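Local coordinates for protein phosphoribosylaminoimidazole-succinocarboxamide synthase (Pyrococcus horikoshii, PDB 4O86) that joins L-aspartate to the carboxylate of the purine precursor CAIR at the expense of ATP, making SAICAR in de novo IMP biosynthesis, at residues Thr32-Thr37 with Phe213-Gly218. Sequence-based numbering, arbitrary orientation.
Sequences TAFDGT and FRFDKG. With CDP (cytidine-5'-diphosphate), chain C; C5P (cytidine-5'-monophosphate), chain D; PO4 (phosphate ion), chain B.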
loop_
_atom_site.group_PDB
_atom_site.type_symbol
_atom_site.label_atom_id
_atom_site.label_comp_id
_atom_site.label_asym_id
_atom_site.label_seq_id
_atom_site.Cartn_x
_atom_site.Cartn_y
_atom_site.Cartn_z
ATOM N N THR A 32 -21.804 9.688 -7.908
ATOM C CA THR A 32 -20.649 10.575 -7.730
ATOM C C THR A 32 -19.374 9.833 -8.128
ATOM O O THR A 32 -19.259 8.624 -7.917
ATOM C CB THR A 32 -20.477 11.005 -6.255
ATOM O OG1 THR A 32 -21.761 11.152 -5.632
ATOM C CG2 THR A 32 -19.746 12.315 -6.168
ATOM N N ALA A 33 -18.418 10.563 -8.688
ATOM C CA ALA A 33 -17.141 9.980 -9.090
ATOM C C ALA A 33 -16.040 11.015 -8.984
ATOM O O ALA A 33 -16.321 12.204 -8.810
ATOM C CB ALA A 33 -17.218 9.415 -10.505
ATOM N N PHE A 34 -14.798 10.540 -9.088
ATOM C CA PHE A 34 -13.585 11.365 -9.042
ATOM C C PHE A 34 -13.562 12.293 -7.824
ATOM O O PHE A 34 -13.581 13.524 -7.962
ATOM C CB PHE A 34 -13.387 12.136 -10.362
ATOM C CG PHE A 34 -13.530 11.278 -11.599
ATOM C CD1 PHE A 34 -12.654 10.216 -11.840
ATOM C CD2 PHE A 34 -14.540 11.534 -12.526
ATOM C CE1 PHE A 34 -12.789 9.428 -12.971
ATOM C CE2 PHE A 34 -14.673 10.751 -13.665
ATOM C CZ PHE A 34 -13.799 9.695 -13.888
ATOM N N ASP A 35 -13.527 11.690 -6.634
ATOM C CA ASP A 35 -13.594 12.436 -5.365
ATOM C C ASP A 35 -14.710 13.484 -5.368
ATOM O O ASP A 35 -14.508 14.625 -4.940
ATOM C CB ASP A 35 -12.234 13.080 -5.015
ATOM C CG ASP A 35 -11.421 12.247 -4.025
ATOM O OD1 ASP A 35 -12.027 11.509 -3.223
ATOM O OD2 ASP A 35 -10.170 12.339 -4.037
ATOM N N GLY A 36 -15.878 13.097 -5.875
ATOM C CA GLY A 36 -17.055 13.962 -5.856
ATOM C C GLY A 36 -17.090 15.120 -6.842
ATOM O O GLY A 36 -17.957 15.990 -6.740
ATOM N N THR A 37 -16.170 15.136 -7.803
ATOM C CA THR A 37 -16.135 16.217 -8.798
ATOM C C THR A 37 -17.083 15.997 -9.989
ATOM O O THR A 37 -17.418 16.941 -10.701
ATOM C CB THR A 37 -14.701 16.504 -9.289
ATOM O OG1 THR A 37 -14.228 15.406 -10.077
ATOM C CG2 THR A 37 -13.764 16.723 -8.100
ATOM N N PHE A 213 -20.858 5.331 -15.993
ATOM C CA PHE A 213 -20.938 6.721 -15.537
ATOM C C PHE A 213 -19.571 7.415 -15.459
ATOM O O PHE A 213 -19.440 8.576 -15.873
ATOM C CB PHE A 213 -21.676 6.798 -14.196
ATOM C CG PHE A 213 -21.612 8.149 -13.526
ATOM C CD1 PHE A 213 -22.121 9.290 -14.148
ATOM C CD2 PHE A 213 -21.059 8.278 -12.256
ATOM C CE1 PHE A 213 -22.066 10.530 -13.519
ATOM C CE2 PHE A 213 -21.008 9.517 -11.620
ATOM C CZ PHE A 213 -21.511 10.645 -12.251
ATOM N N ARG A 214 -18.558 6.721 -14.936
ATOM C CA ARG A 214 -17.216 7.319 -14.808
ATOM C C ARG A 214 -16.649 7.822 -16.147
ATOM O O ARG A 214 -16.138 8.939 -16.219
ATOM C CB ARG A 214 -16.214 6.351 -14.158
ATOM C CG ARG A 214 -16.350 6.209 -12.647
ATOM C CD ARG A 214 -15.435 5.108 -12.140
ATOM N NE ARG A 214 -15.724 4.751 -10.752
ATOM C CZ ARG A 214 -16.105 3.544 -10.330
ATOM N NH1 ARG A 214 -16.338 3.365 -9.036
ATOM N NH2 ARG A 214 -16.243 2.518 -11.179
ATOM N N PHE A 215 -16.742 6.992 -17.189
ATOM C CA PHE A 215 -16.083 7.288 -18.468
ATOM C C PHE A 215 -17.047 7.426 -19.650
ATOM O O PHE A 215 -16.637 7.294 -20.805
ATOM C CB PHE A 215 -14.985 6.250 -18.766
ATOM C CG PHE A 215 -14.033 6.036 -17.624
ATOM C CD1 PHE A 215 -13.127 7.032 -17.255
ATOM C CD2 PHE A 215 -14.054 4.848 -16.897
ATOM C CE1 PHE A 215 -12.259 6.843 -16.190
ATOM C CE2 PHE A 215 -13.193 4.656 -15.828
ATOM C CZ PHE A 215 -12.293 5.656 -15.476
ATOM N N ASP A 216 -18.321 7.691 -19.348
ATOM C CA ASP A 216 -19.345 7.974 -20.360
ATOM C C ASP A 216 -19.439 6.881 -21.423
ATOM O O ASP A 216 -19.366 7.145 -22.628
ATOM C CB ASP A 216 -19.105 9.350 -21.001
ATOM C CG ASP A 216 -19.284 10.494 -20.019
ATOM O OD1 ASP A 216 -19.888 10.293 -18.942
ATOM O OD2 ASP A 216 -18.821 11.606 -20.329
ATOM N N LYS A 217 -19.611 5.650 -20.964
ATOM C CA LYS A 217 -19.569 4.497 -21.851
ATOM C C LYS A 217 -20.943 4.085 -22.359
ATOM O O LYS A 217 -21.066 3.074 -23.051
ATOM C CB LYS A 217 -18.905 3.316 -21.143
ATOM C CG LYS A 217 -17.403 3.428 -21.003
ATOM C CD LYS A 217 -16.910 2.311 -20.099
ATOM C CE LYS A 217 -15.461 1.983 -20.367
ATOM N NZ LYS A 217 -15.223 0.613 -19.856
ATOM N N GLY A 218 -21.962 4.872 -22.027
ATOM C CA GLY A 218 -23.348 4.539 -22.351
ATOM C C GLY A 218 -24.300 4.925 -21.236
ATOM O O GLY A 218 -24.024 5.832 -20.461
HETATM O O3B CDP C . -10.981 5.057 -8.794
HETATM P PB CDP C . -11.456 3.648 -9.027
HETATM O O1B CDP C . -12.914 3.455 -8.651
HETATM O O2B CDP C . -11.049 3.053 -10.348
HETATM O O3A CDP C . -10.641 2.799 -7.915
HETATM P PA CDP C . -10.199 1.254 -8.067
HETATM O O1A CDP C . -9.211 0.939 -6.970
HETATM O O2A CDP C . -9.774 0.960 -9.491
HETATM O "O5'" CDP C . -11.576 0.480 -7.770
HETATM C "C5'" CDP C . -11.577 -0.853 -7.265
HETATM C "C4'" CDP C . -13.015 -1.310 -7.056
HETATM O "O4'" CDP C . -13.519 -0.788 -5.828
HETATM C "C3'" CDP C . -13.921 -0.770 -8.149
HETATM O "O3'" CDP C . -14.896 -1.766 -8.480
HETATM C "C2'" CDP C . -14.625 0.416 -7.543
HETATM O "O2'" CDP C . -15.948 0.480 -8.088
HETATM C "C1'" CDP C . -14.629 0.089 -6.058
HETATM N N1 CDP C . -14.469 1.270 -5.195
HETATM C C2 CDP C . -15.544 1.708 -4.391
HETATM O O2 CDP C . -16.636 1.104 -4.433
HETATM N N3 CDP C . -15.391 2.784 -3.581
HETATM C C4 CDP C . -14.212 3.440 -3.527
HETATM N N4 CDP C . -14.074 4.514 -2.717
HETATM C C5 CDP C . -13.137 3.024 -4.307
HETATM C C6 CDP C . -13.292 1.915 -5.141
HETATM O O3P C5P D . -10.601 2.709 -8.250
HETATM P P C5P D . -10.141 1.289 -8.045
HETATM O O1P C5P D . -9.824 0.528 -9.313
HETATM O O2P C5P D . -9.068 1.147 -6.992
HETATM O "O5'" C5P D . -11.454 0.558 -7.476
HETATM C "C5'" C5P D . -11.503 -0.858 -7.313
HETATM C "C4'" C5P D . -12.942 -1.304 -7.082
HETATM O "O4'" C5P D . -13.422 -0.799 -5.836
HETATM C "C3'" C5P D . -13.871 -0.752 -8.151
HETATM O "O3'" C5P D . -14.837 -1.753 -8.491
HETATM C "C2'" C5P D . -14.587 0.407 -7.509
HETATM O "O2'" C5P D . -15.920 0.452 -8.032
HETATM C "C1'" C5P D . -14.560 0.052 -6.030
HETATM N N1 C5P D . -14.416 1.221 -5.148
HETATM C C2 C5P D . -15.517 1.677 -4.391
HETATM N N3 C5P D . -15.378 2.743 -3.565
HETATM C C4 C5P D . -14.188 3.372 -3.455
HETATM C C5 C5P D . -13.088 2.937 -4.188
HETATM C C6 C5P D . -13.229 1.838 -5.036
HETATM O O2 C5P D . -16.620 1.098 -4.486
HETATM N N4 C5P D . -14.060 4.435 -2.630
HETATM P P PO4 B . -15.267 6.757 -7.796
HETATM O O1 PO4 B . -15.896 7.750 -6.843
HETATM O O2 PO4 B . -14.355 7.474 -8.769
HETATM O O3 PO4 B . -14.503 5.704 -7.013
HETATM O O4 PO4 B . -16.372 6.087 -8.565
#
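Phe34 reaches with its ring edge to the end of helix 211-214, its side chain long enough to bring CZ 3.4 Å from the carbonyl O of Arg214 and 4.0 Å from CE1 of Phe215. That CE1 meets the edge of the Phe34 ring, the two side chains lying obliquely to each other. Ala33, small enough for the close approach of strand and helix, sets its CB 4.0 Å from CG of Arg214 and equally near CE2 of Phe213, whose flat apolar ring suits this packing. CG anti to the backbone N (chi1 170°) carries the Phe213 ring toward the strand and Thr32. A type I' turn from Phe34 to Thr37 links strands 30-33 and 38-41.

A phosphate ion, probably from the crystallisation liquor, bridges the segments. Phe34 N gives its O2 a fairly straight hydrogen bond (161°), while NE and NH1 of Arg214 both hydrogen-bond O4 at bent angles (142° and 134°). NH1 also hydrogen-bonds the ribose O2' of the cytidine nucleotide, modelled as CDP and C5P in overlapping positions; with the NH2 salt bridge to Asp211, these bonds probably restrain the guanidinium's rotation. An apolar seam thus backs backbone N-H and arginine, consistent with a place suited to an anion.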